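Local coordinates for protein TbpB (Actinobacillus pleuropneumoniae, PDB 3HOL) that probably captures host transferrin at the bacterial surface, serving as the lipoprotein component of a receptor through which iron is acquired, at residues R140-N145 against T150-K155; K216-G219 against S223-F226; G486-K491 against V497-G502. All coordinates share one frame; numbering follows the deposited sequence.

How the contacts relate
Arg140 of contact 1 meets Tyr224 of contact 2: Arg140 NE and Tyr224 OH, 3.1 Å apart, probably form a hydrogen bond. Around this pair Phe226 CZ packs against Ile153 O at 3.4 Å, and Pro141 CG lies 3.9 Å from Tyr224 CB. Contacts 1 and 2 thus join two loops of the N-lobe barrel, with centres 14 Å apart, largely through side chains. Contact 3 provides the contrast, a hairpin of the C-lobe barrel held by repeated backbone pairing. It lies on the opposite side of the chain's centre and touches neither of the others; its centre is about 62 Å from that of contact 1 and 59 Å from that of contact 2.

Contact 1. Residues R140-N145 against T150-K155; sequences RPNYLN and TKFIGK
Asn142 and Phe152 lie at the middle of a loop-to-loop contact, formed where the long connection between strands 119-133 and 171-178 of the N-lobe barrel folds back on itself. Two backbone bonds hold the centre: Phe152 N reaches Asn142 O at 2.8 Å, and Ile153 N reaches Pro141 O at 2.9 Å. A type II turn from Phe152 to Lys155 then brings the chain round to Arg140. The arginine chain runs extended from CG to NE; its NH1 donates a hydrogen bond to Gly154 O at 2.8 Å, and that oxygen lies close to the guanidinium plane. NH2 bonds Asn131 on strand 119-133. Near the surface, Asn142 OD1 accepts a bond from Lys155 NZ (3.0 Å), tilted 35° from the carbonyl plane, and also lies at the edge of the Phe152 ring, in its plane, 3.2 Å from CD1. Tyr143 and Phe152 run side by side, their planes 62° apart, with Tyr143 CE1 3.8 Å from Phe152 CZ. A water links Leu144 N, Asn145 OD1 and Thr150 O. Two side-chain bonds and this water thus supplement two main-chain bonds, and the guanidinium, bonded through NH1, NH2 and probably NE, is likely held in one orientation.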
ATOM      1  N   ARG A 140      38.981   1.751  10.124  1.00 22.74           N
ATOM      2  CA  ARG A 140      38.489   1.938   8.757  1.00 22.39           C
ATOM      3  C   ARG A 140      39.643   2.324   7.847  1.00 22.98           C
ATOM      4  O   ARG A 140      40.633   2.893   8.317  1.00 22.72           O
ATOM      5  CB  ARG A 140      37.335   2.929   8.710  1.00 22.26           C
ATOM      6  CG  ARG A 140      36.034   2.269   9.200  1.00 22.38           C
ATOM      7  CD  ARG A 140      34.850   3.194   9.251  1.00 19.50           C
ATOM      8  NE  ARG A 140      33.718   2.449   9.783  1.00 17.93           N
ATOM      9  CZ  ARG A 140      32.446   2.816   9.703  1.00 16.87           C
ATOM     10  NH1 ARG A 140      32.076   3.965   9.128  1.00 13.61           N
ATOM     11  NH2 ARG A 140      31.521   2.030  10.245  1.00 19.78           N
ATOM     12  N   PRO A 141      39.539   1.978   6.551  1.00 22.55           N
ATOM     13  CA  PRO A 141      40.687   2.113   5.648  1.00 22.13           C
ATOM     14  C   PRO A 141      40.967   3.559   5.244  1.00 21.10           C
ATOM     15  O   PRO A 141      40.059   4.328   4.990  1.00 20.52           O
ATOM     16  CB  PRO A 141      40.276   1.279   4.415  1.00 22.22           C
ATOM     17  CG  PRO A 141      38.925   0.687   4.724  1.00 22.52           C
ATOM     18  CD  PRO A 141      38.335   1.538   5.823  1.00 22.67           C
ATOM     19  N   ASN A 142      42.242   3.905   5.149  1.00 20.45           N
ATOM     20  CA  ASN A 142      42.639   5.225   4.741  1.00 20.49           C
ATOM     21  C   ASN A 142      42.739   5.367   3.207  1.00 20.25           C
ATOM     22  O   ASN A 142      42.214   6.332   2.613  1.00 21.04           O
ATOM     23  CB  ASN A 142      43.983   5.530   5.409  1.00 21.09           C
ATOM     24  CG  ASN A 142      43.825   6.152   6.766  1.00 21.20           C
ATOM     25  OD1 ASN A 142      42.781   6.682   7.115  1.00 22.75           O
ATOM     26  ND2 ASN A 142      44.886   6.106   7.544  1.00 28.09           N
ATOM     27  N   TYR A 143      43.405   4.408   2.572  1.00 18.87           N
ATOM     28  CA  TYR A 143      43.749   4.522   1.161  1.00 19.80           C
ATOM     29  C   TYR A 143      43.392   3.289   0.341  1.00 19.38           C
ATOM     30  O   TYR A 143      44.024   2.251   0.477  1.00 20.54           O
ATOM     31  CB  TYR A 143      45.245   4.865   1.009  1.00 18.77           C
ATOM     32  CG  TYR A 143      45.716   5.994   1.924  1.00 18.30           C
ATOM     33  CD1 TYR A 143      45.176   7.271   1.808  1.00 18.74           C
ATOM     34  CD2 TYR A 143      46.710   5.778   2.903  1.00 17.88           C
ATOM     35  CE1 TYR A 143      45.632   8.333   2.627  1.00 21.69           C
ATOM     36  CE2 TYR A 143      47.144   6.830   3.763  1.00 16.97           C
ATOM     37  CZ  TYR A 143      46.608   8.110   3.595  1.00 20.51           C
ATOM     38  OH  TYR A 143      46.982   9.169   4.414  1.00 20.75           O
ATOM     39  N   LEU A 144      42.375   3.404  -0.522  1.00 19.35           N
ATOM     40  CA  LEU A 144      41.990   2.303  -1.444  1.00 18.47           C
ATOM     41  C   LEU A 144      41.614   2.886  -2.811  1.00 18.64           C
ATOM     42  O   LEU A 144      40.449   2.858  -3.257  1.00 17.33           O
ATOM     43  CB  LEU A 144      40.848   1.453  -0.871  1.00 18.66           C
ATOM     44  CG  LEU A 144      41.091   0.594   0.367  1.00 20.30           C
ATOM     45  CD1 LEU A 144      39.756   0.167   1.023  1.00 22.13           C
ATOM     46  CD2 LEU A 144      41.985  -0.643   0.041  1.00 18.76           C
ATOM     47  N   ASN A 145      42.619   3.447  -3.465  1.00 18.67           N
ATOM     48  CA  ASN A 145      42.413   4.224  -4.679  1.00 18.91           C
ATOM     49  C   ASN A 145      41.918   3.371  -5.857  1.00 18.24           C
ATOM     50  O   ASN A 145      41.378   3.916  -6.805  1.00 18.12           O
ATOM     51  CB  ASN A 145      43.700   4.978  -5.071  1.00 18.82           C
ATOM     52  CG  ASN A 145      44.046   6.143  -4.123  1.00 21.39           C
ATOM     53  OD1 ASN A 145      43.177   6.789  -3.498  1.00 20.60           O
ATOM     54  ND2 ASN A 145      45.335   6.445  -4.054  1.00 22.45           N
ATOM     55  N   THR A 150      37.393   8.179  -3.306  1.00 17.85           N
ATOM     56  CA  THR A 150      37.642   9.047  -2.143  1.00 17.53           C
ATOM     57  C   THR A 150      38.648   8.357  -1.216  1.00 17.10           C
ATOM     58  O   THR A 150      38.971   7.204  -1.437  1.00 17.21           O
ATOM     59  CB  THR A 150      36.286   9.410  -1.404  1.00 17.90           C
ATOM     60  OG1 THR A 150      36.489  10.490  -0.469  1.00 21.82           O
ATOM     61  CG2 THR A 150      35.676   8.184  -0.723  1.00 16.07           C
ATOM     62  N   LYS A 151      39.169   9.090  -0.227  1.00 17.00           N
ATOM     63  CA  LYS A 151      40.089   8.576   0.811  1.00 16.55           C
ATOM     64  C   LYS A 151      39.407   8.614   2.178  1.00 15.62           C
ATOM     65  O   LYS A 151      38.361   9.270   2.334  1.00 16.35           O
ATOM     66  CB  LYS A 151      41.370   9.446   0.878  1.00 15.73           C
ATOM     67  CG  LYS A 151      42.187   9.467  -0.416  1.00 18.47           C
ATOM     68  CD  LYS A 151      43.475  10.372  -0.340  1.00 18.77           C
ATOM     69  CE  LYS A 151      43.107  11.879  -0.162  1.00 24.36           C
ATOM     70  NZ  LYS A 151      44.252  12.791  -0.368  1.00 24.94           N
ATOM     71  N   PHE A 152      40.004   7.943   3.172  1.00 15.47           N
ATOM     72  CA  PHE A 152      39.504   7.983   4.560  1.00 14.93           C
ATOM     73  C   PHE A 152      38.053   7.424   4.561  1.00 14.64           C
ATOM     74  O   PHE A 152      37.085   8.084   4.951  1.00 14.69           O
ATOM     75  CB  PHE A 152      39.668   9.411   5.150  1.00 15.30           C
ATOM     76  CG  PHE A 152      41.080   9.982   4.949  1.00 14.42           C
ATOM     77  CD1 PHE A 152      42.183   9.347   5.534  1.00 16.20           C
ATOM     78  CD2 PHE A 152      41.303  11.069   4.120  1.00 12.40           C
ATOM     79  CE1 PHE A 152      43.494   9.839   5.355  1.00 18.73           C
ATOM     80  CE2 PHE A 152      42.625  11.562   3.919  1.00 14.91           C
ATOM     81  CZ  PHE A 152      43.705  10.945   4.535  1.00 13.90           C
ATOM     82  N   ILE A 153      37.965   6.179   4.118  1.00 14.65           N
ATOM     83  CA  ILE A 153      36.720   5.537   3.710  1.00 14.68           C
ATOM     84  C   ILE A 153      35.808   5.296   4.914  1.00 14.94           C
ATOM     85  O   ILE A 153      36.188   4.569   5.823  1.00 15.28           O
ATOM     86  CB  ILE A 153      36.988   4.184   3.026  1.00 15.43           C
ATOM     87  CG1 ILE A 153      38.090   4.285   1.957  1.00 14.62           C
ATOM     88  CG2 ILE A 153      35.686   3.684   2.368  1.00 15.11           C
ATOM     89  CD1 ILE A 153      37.763   5.302   0.888  1.00 14.97           C
ATOM     90  N   GLY A 154      34.624   5.902   4.890  1.00 14.44           N
ATOM     91  CA  GLY A 154      33.666   5.819   5.977  1.00 15.83           C
ATOM     92  C   GLY A 154      34.107   6.476   7.274  1.00 16.13           C
ATOM     93  O   GLY A 154      33.483   6.247   8.327  1.00 15.88           O
ATOM     94  N   LYS A 155      35.149   7.320   7.214  1.00 15.15           N
ATOM     95  CA  LYS A 155      35.666   7.945   8.436  1.00 15.52           C
ATOM     96  C   LYS A 155      34.923   9.196   8.795  1.00 14.89           C
ATOM     97  O   LYS A 155      33.937   9.129   9.532  1.00 16.85           O
ATOM     98  CB  LYS A 155      37.209   8.153   8.388  1.00 15.00           C
ATOM     99  CG  LYS A 155      37.953   6.848   8.278  1.00 17.03           C
ATOM    100  CD  LYS A 155      39.440   7.058   8.570  1.00 19.67           C
ATOM    101  CE  LYS A 155      40.077   5.931   9.337  1.00 24.26           C
ATOM    102  NZ  LYS A 155      41.465   6.320   9.767  1.00 25.05           N
TER
HETATM  103  O   HOH W   1      41.404   5.974  -1.421  1.00 11.99           O

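Contact 2. Residues K216-G219 against S223-F226; sequences KNKG and SYNF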
ATOM      1  N   LYS A 216      31.004 -12.162   8.731  1.00 19.78           N
ATOM      2  CA  LYS A 216      30.757 -11.601  10.069  1.00 22.15           C
ATOM      3  C   LYS A 216      31.985 -10.904  10.679  1.00 23.26           C
ATOM      4  O   LYS A 216      31.881 -10.239  11.719  1.00 23.92           O
ATOM      5  CB  LYS A 216      30.285 -12.700  11.049  1.00 23.19           C
ATOM      6  CG  LYS A 216      28.807 -13.102  10.921  1.00 26.72           C
ATOM      7  CD  LYS A 216      27.876 -11.965  11.476  1.00 30.21           C
ATOM      8  CE  LYS A 216      26.632 -11.787  10.617  1.00 34.24           C
ATOM      9  NZ  LYS A 216      26.002 -13.078  10.088  1.00 30.17           N
ATOM     10  N   ASN A 217      33.128 -11.030  10.022  1.00 24.69           N
ATOM     11  CA  ASN A 217      34.370 -10.399  10.509  1.00 26.95           C
ATOM     12  C   ASN A 217      34.582  -8.980   9.966  1.00 26.58           C
ATOM     13  O   ASN A 217      34.682  -8.779   8.758  1.00 27.03           O
ATOM     14  CB  ASN A 217      35.585 -11.261  10.163  1.00 27.32           C
ATOM     15  CG  ASN A 217      35.526 -12.636  10.801  1.00 31.25           C
ATOM     16  OD1 ASN A 217      35.064 -12.796  11.933  1.00 34.05           O
ATOM     17  ND2 ASN A 217      35.989 -13.651  10.063  1.00 35.29           N
ATOM     18  N   LYS A 218      34.656  -8.020  10.874  1.00 26.48           N
ATOM     19  CA  LYS A 218      34.912  -6.632  10.537  1.00 27.09           C
ATOM     20  C   LYS A 218      36.301  -6.416   9.927  1.00 26.90           C
ATOM     21  O   LYS A 218      36.460  -5.643   8.977  1.00 26.39           O
ATOM     22  CB  LYS A 218      34.742  -5.801  11.795  1.00 27.56           C
ATOM     23  CG  LYS A 218      34.418  -4.354  11.580  1.00 28.12           C
ATOM     24  CD  LYS A 218      34.166  -3.668  12.924  1.00 29.83           C
ATOM     25  CE  LYS A 218      32.665  -3.509  13.176  1.00 29.68           C
ATOM     26  NZ  LYS A 218      32.432  -2.346  14.059  1.00 28.42           N
ATOM     27  N   GLY A 219      37.300  -7.109  10.467  1.00 26.74           N
ATOM     28  CA  GLY A 219      38.686  -6.939  10.030  1.00 27.38           C
ATOM     29  C   GLY A 219      39.197  -5.565  10.391  1.00 27.54           C
ATOM     30  O   GLY A 219      38.631  -4.890  11.242  1.00 27.39           O
ATOM     31  N   SER A 223      41.618  -4.339   4.786  1.00 29.45           N
ATOM     32  CA  SER A 223      40.688  -5.435   4.701  1.00 27.87           C
ATOM     33  C   SER A 223      39.390  -5.190   5.529  1.00 25.49           C
ATOM     34  O   SER A 223      38.610  -6.107   5.714  1.00 26.00           O
ATOM     35  CB  SER A 223      41.392  -6.742   5.126  1.00 27.85           C
ATOM     36  OG  SER A 223      41.399  -6.891   6.541  1.00 30.13           O
ATOM     37  N   TYR A 224      39.179  -3.974   6.031  1.00 22.55           N
ATOM     38  CA  TYR A 224      37.976  -3.646   6.797  1.00 19.30           C
ATOM     39  C   TYR A 224      36.729  -4.002   5.987  1.00 17.93           C
ATOM     40  O   TYR A 224      36.628  -3.684   4.794  1.00 16.16           O
ATOM     41  CB  TYR A 224      37.951  -2.173   7.173  1.00 18.81           C
ATOM     42  CG  TYR A 224      36.808  -1.759   8.087  1.00 18.82           C
ATOM     43  CD1 TYR A 224      36.960  -1.752   9.467  1.00 17.63           C
ATOM     44  CD2 TYR A 224      35.568  -1.354   7.570  1.00 14.91           C
ATOM     45  CE1 TYR A 224      35.901  -1.354  10.317  1.00 16.52           C
ATOM     46  CE2 TYR A 224      34.519  -0.974   8.407  1.00 13.31           C
ATOM     47  CZ  TYR A 224      34.694  -0.968   9.774  1.00 17.35           C
ATOM     48  OH  TYR A 224      33.661  -0.582  10.601  1.00 16.64           O
ATOM     49  N   ASN A 225      35.774  -4.620   6.664  1.00 15.85           N
ATOM     50  CA  ASN A 225      34.554  -5.111   6.042  1.00 14.50           C
ATOM     51  C   ASN A 225      33.389  -4.251   6.521  1.00 13.88           C
ATOM     52  O   ASN A 225      33.041  -4.273   7.704  1.00 13.17           O
ATOM     53  CB  ASN A 225      34.385  -6.612   6.382  1.00 15.05           C
ATOM     54  CG  ASN A 225      32.979  -7.124   6.105  1.00 14.26           C
ATOM     55  OD1 ASN A 225      32.267  -6.577   5.271  1.00 14.03           O
ATOM     56  ND2 ASN A 225      32.568  -8.157   6.809  1.00 13.48           N
ATOM     57  N   PHE A 226      32.818  -3.436   5.627  1.00 12.39           N
ATOM     58  CA  PHE A 226      31.704  -2.538   5.993  1.00 12.10           C
ATOM     59  C   PHE A 226      30.344  -3.244   6.269  1.00 12.22           C
ATOM     60  O   PHE A 226      29.391  -2.593   6.726  1.00 13.08           O
ATOM     61  CB  PHE A 226      31.529  -1.475   4.903  1.00 10.54           C
ATOM     62  CG  PHE A 226      32.516  -0.359   5.035  1.00 13.49           C
ATOM     63  CD1 PHE A 226      32.269   0.709   5.898  1.00 12.59           C
ATOM     64  CD2 PHE A 226      33.749  -0.424   4.371  1.00 11.71           C
ATOM     65  CE1 PHE A 226      33.233   1.739   6.060  1.00 13.82           C
ATOM     66  CE2 PHE A 226      34.691   0.586   4.522  1.00 15.32           C
ATOM     67  CZ  PHE A 226      34.441   1.669   5.354  1.00 13.38           C
TER
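Asn225 joins the two sides of a surface contact within the loop between strands 206-213 and 231-239 of the N-lobe barrel, using both its backbone and its side chain. Its N donates to Lys218 O at 2.6 Å, and its amide ND2 donates to Asn217 O at 2.9 Å, so neighbouring carbonyls of 216-219 are gripped by one residue. With CG anti to the backbone N (chi1 165°), the amide lies beside Asn217 O, which is in the amide plane, although the donor stands above the plane of that carbonyl. The other end of the amide is held too, OD1 accepting from the backbone N of Phe227.

Lys218 and Tyr224 form the second element. Each carries its CG opposite its own backbone nitrogen, and the two side chains run alongside each other in the same direction. Lys218 CG approaches Tyr224 CE1 at 3.6 Å, an oblique contact that puts aliphatic methylenes beside the ring. The lysine NZ ends in a salt bridge with Glu138, while Tyr224 OH is directed to Arg140 NE of contact 1. On its other flank Tyr224 sends CD2 over the centre of the Phe226 ring, 3.7 Å above the plane.

Gly219, at positive phi, turns the chain next to Tyr224. One asparagine bonds two successive carbonyls, which probably limits the movement of this turn of the loop, and the lysine's charge passes the tyrosine to a carboxylate of the neighbouring loop.

Contact 3. Residues G486-K491 against V497-G502; sequences GQFHHK and VGAVFG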
ATOM      1  N   GLY A 486     -18.466  -4.174  -1.971  1.00 16.12           N
ATOM      2  CA  GLY A 486     -18.228  -3.916  -3.387  1.00 16.58           C
ATOM      3  C   GLY A 486     -18.759  -2.563  -3.791  1.00 16.54           C
ATOM      4  O   GLY A 486     -19.145  -1.752  -2.946  1.00 17.15           O
ATOM      5  N   GLN A 487     -18.768  -2.314  -5.094  1.00 16.54           N
ATOM      6  CA  GLN A 487     -19.049  -0.976  -5.582  1.00 17.11           C
ATOM      7  C   GLN A 487     -19.557  -1.032  -6.993  1.00 17.09           C
ATOM      8  O   GLN A 487     -19.290  -1.962  -7.737  1.00 16.54           O
ATOM      9  CB  GLN A 487     -17.798  -0.107  -5.532  1.00 17.51           C
ATOM     10  CG  GLN A 487     -16.694  -0.630  -6.404  1.00 20.95           C
ATOM     11  CD  GLN A 487     -15.330  -0.512  -5.758  1.00 30.75           C
ATOM     12  OE1 GLN A 487     -14.976  -1.263  -4.814  1.00 30.69           O
ATOM     13  NE2 GLN A 487     -14.533   0.420  -6.276  1.00 33.42           N
ATOM     14  N   PHE A 488     -20.310  -0.015  -7.357  1.00 18.53           N
ATOM     15  CA  PHE A 488     -20.729   0.127  -8.729  1.00 18.90           C
ATOM     16  C   PHE A 488     -20.886   1.602  -8.998  1.00 19.46           C
ATOM     17  O   PHE A 488     -21.139   2.381  -8.078  1.00 17.94           O
ATOM     18  CB  PHE A 488     -22.010  -0.666  -9.036  1.00 19.19           C
ATOM     19  CG  PHE A 488     -23.202  -0.406  -8.082  1.00 21.52           C
ATOM     20  CD1 PHE A 488     -24.180   0.555  -8.397  1.00 23.09           C
ATOM     21  CD2 PHE A 488     -23.394  -1.201  -6.941  1.00 21.04           C
ATOM     22  CE1 PHE A 488     -25.316   0.752  -7.558  1.00 23.19           C
ATOM     23  CE2 PHE A 488     -24.521  -1.007  -6.078  1.00 23.34           C
ATOM     24  CZ  PHE A 488     -25.472  -0.035  -6.383  1.00 23.82           C
ATOM     25  N   HIS A 489     -20.691   1.982 -10.259  1.00 20.19           N
ATOM     26  CA  HIS A 489     -20.946   3.355 -10.664  1.00 21.60           C
ATOM     27  C   HIS A 489     -21.327   3.412 -12.142  1.00 22.71           C
ATOM     28  O   HIS A 489     -21.045   2.494 -12.930  1.00 22.91           O
ATOM     29  CB  HIS A 489     -19.752   4.248 -10.361  1.00 22.41           C
ATOM     30  CG  HIS A 489     -18.509   3.842 -11.082  1.00 24.51           C
ATOM     31  ND1 HIS A 489     -17.735   2.770 -10.684  1.00 26.77           N
ATOM     32  CD2 HIS A 489     -17.920   4.346 -12.194  1.00 26.22           C
ATOM     33  CE1 HIS A 489     -16.713   2.641 -11.514  1.00 29.82           C
ATOM     34  NE2 HIS A 489     -16.804   3.582 -12.441  1.00 29.66           N
ATOM     35  N   HIS A 490     -22.019   4.472 -12.509  1.00 23.64           N
ATOM     36  CA  HIS A 490     -22.499   4.606 -13.868  1.00 24.73           C
ATOM     37  C   HIS A 490     -22.856   6.060 -14.093  1.00 25.49           C
ATOM     38  O   HIS A 490     -23.208   6.786 -13.147  1.00 24.73           O
ATOM     39  CB  HIS A 490     -23.702   3.703 -14.112  1.00 25.11           C
ATOM     40  CG  HIS A 490     -24.177   3.728 -15.524  1.00 25.76           C
ATOM     41  ND1 HIS A 490     -23.516   3.072 -16.543  1.00 27.73           N
ATOM     42  CD2 HIS A 490     -25.216   4.374 -16.099  1.00 27.20           C
ATOM     43  CE1 HIS A 490     -24.143   3.296 -17.683  1.00 28.66           C
ATOM     44  NE2 HIS A 490     -25.176   4.082 -17.440  1.00 29.29           N
ATOM     45  N   LYS A 491     -22.719   6.502 -15.341  1.00 26.53           N
ATOM     46  CA  LYS A 491     -23.039   7.881 -15.691  1.00 27.80           C
ATOM     47  C   LYS A 491     -23.559   7.913 -17.117  1.00 28.72           C
ATOM     48  O   LYS A 491     -22.953   7.335 -18.028  1.00 28.39           O
ATOM     49  CB  LYS A 491     -21.789   8.750 -15.526  1.00 27.69           C
ATOM     50  CG  LYS A 491     -21.932  10.185 -16.008  1.00 29.31           C
ATOM     51  CD  LYS A 491     -20.592  10.885 -15.936  1.00 31.94           C
ATOM     52  CE  LYS A 491     -20.601  12.220 -16.654  1.00 36.34           C
ATOM     53  NZ  LYS A 491     -19.386  13.001 -16.234  1.00 39.57           N
ATOM     54  N   VAL A 497     -25.013   7.112 -10.927  1.00 18.08           N
ATOM     55  CA  VAL A 497     -24.908   6.557  -9.562  1.00 17.94           C
ATOM     56  C   VAL A 497     -23.467   6.237  -9.178  1.00 17.69           C
ATOM     57  O   VAL A 497     -22.658   5.853 -10.024  1.00 17.50           O
ATOM     58  CB  VAL A 497     -25.789   5.292  -9.394  1.00 17.89           C
ATOM     59  CG1 VAL A 497     -25.544   4.267 -10.503  1.00 17.39           C
ATOM     60  CG2 VAL A 497     -25.616   4.649  -7.961  1.00 19.54           C
ATOM     61  N   GLY A 498     -23.170   6.411  -7.897  1.00 17.98           N
ATOM     62  CA  GLY A 498     -21.945   5.894  -7.274  1.00 17.14           C
ATOM     63  C   GLY A 498     -22.363   5.268  -5.946  1.00 16.85           C
ATOM     64  O   GLY A 498     -23.123   5.866  -5.185  1.00 17.20           O
ATOM     65  N   ALA A 499     -21.882   4.057  -5.653  1.00 15.89           N
ATOM     66  CA  ALA A 499     -22.388   3.346  -4.508  1.00 14.63           C
ATOM     67  C   ALA A 499     -21.267   2.476  -3.965  1.00 14.53           C
ATOM     68  O   ALA A 499     -20.564   1.823  -4.744  1.00 13.56           O
ATOM     69  CB  ALA A 499     -23.586   2.463  -4.926  1.00 14.65           C
ATOM     70  N   VAL A 500     -21.093   2.474  -2.641  1.00 13.68           N
ATOM     71  CA  VAL A 500     -20.205   1.492  -1.986  1.00 14.02           C
ATOM     72  C   VAL A 500     -20.971   0.773  -0.892  1.00 15.07           C
ATOM     73  O   VAL A 500     -21.772   1.405  -0.200  1.00 16.85           O
ATOM     74  CB  VAL A 500     -18.921   2.154  -1.398  1.00 14.46           C
ATOM     75  CG1 VAL A 500     -18.025   2.634  -2.519  1.00 12.78           C
ATOM     76  CG2 VAL A 500     -19.276   3.336  -0.460  1.00 12.08           C
ATOM     77  N   PHE A 501     -20.740  -0.519  -0.726  1.00 15.62           N
ATOM     78  CA  PHE A 501     -21.487  -1.276   0.274  1.00 16.07           C
ATOM     79  C   PHE A 501     -20.632  -2.293   1.033  1.00 17.11           C
ATOM     80  O   PHE A 501     -19.585  -2.733   0.552  1.00 16.79           O
ATOM     81  CB  PHE A 501     -22.718  -1.969  -0.375  1.00 15.02           C
ATOM     82  CG  PHE A 501     -22.374  -2.976  -1.447  1.00 15.49           C
ATOM     83  CD1 PHE A 501     -22.076  -4.299  -1.117  1.00 15.65           C
ATOM     84  CD2 PHE A 501     -22.344  -2.601  -2.786  1.00 13.84           C
ATOM     85  CE1 PHE A 501     -21.759  -5.234  -2.104  1.00 16.10           C
ATOM     86  CE2 PHE A 501     -22.053  -3.526  -3.787  1.00 15.35           C
ATOM     87  CZ  PHE A 501     -21.745  -4.844  -3.440  1.00 16.45           C
ATOM     88  N   GLY A 502     -21.116  -2.707   2.212  1.00 16.87           N
ATOM     89  CA  GLY A 502     -20.447  -3.723   2.994  1.00 17.93           C
ATOM     90  C   GLY A 502     -21.487  -4.476   3.819  1.00 19.16           C
ATOM     91  O   GLY A 502     -22.524  -3.909   4.123  1.00 18.16           O
TER
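Gly486 and Phe501 begin a ladder of paired backbone bonds between two antiparallel strands, whose axes come within 4.7 Å at an angle of 175°. Three hydrogen-bonded pairs, Gly486 with Phe501, Phe488 with Ala499 and His490 with Val497, each exchange two N-H...O bonds, from 2.9 Å for Val497 N to His490 O up to 3.2 Å for Phe488 N to Ala499 O. Between them come the non-hydrogen-bonded pairs Gln487 with Val500 and His489 with Gly498. Here CA-H groups approach carbonyls, as His489 CA does Val497 O at 3.1 Å.

The segments belong to a beta hairpin, strands 483-492 and 495-508, within the closed antiparallel sheet of the C-lobe barrel. Strand 470-477 flanks it on one side and strand 375-387 on the other.

Two CH-pi contacts lie on the face bearing the phenylalanines. Phe501 has its CG between the backbone N and carbonyl carbon (chi1 62°), which folds the ring back over Gly486, whose CA lies 3.9 Å from the ring centroid. This is the glycine-aromatic pairing known from antiparallel sheets. Phe488 takes the same turn, and Ala499 CB lies over one face of its ring, offset toward the rim, 3.6 Å from the centroid. The two rings meet with Phe488 CD2 at the edge of Phe501, 4.1 Å from CE2.

Apolar packing continues along this face: Val497 CG2 touches Phe488 CE1 at 3.9 Å. Phe431 meets Phe488 edge-to-face, and Phe408 packs on Phe501, consistent with this face lining the barrel interior.

Polar and apolar contacts mix on the other face. Gln487 CB lies by Val500 CG1, its amide NE2 donates to Ser279, and Val500 packs on Leu358 and Leu360 of the C-lobe handle domain.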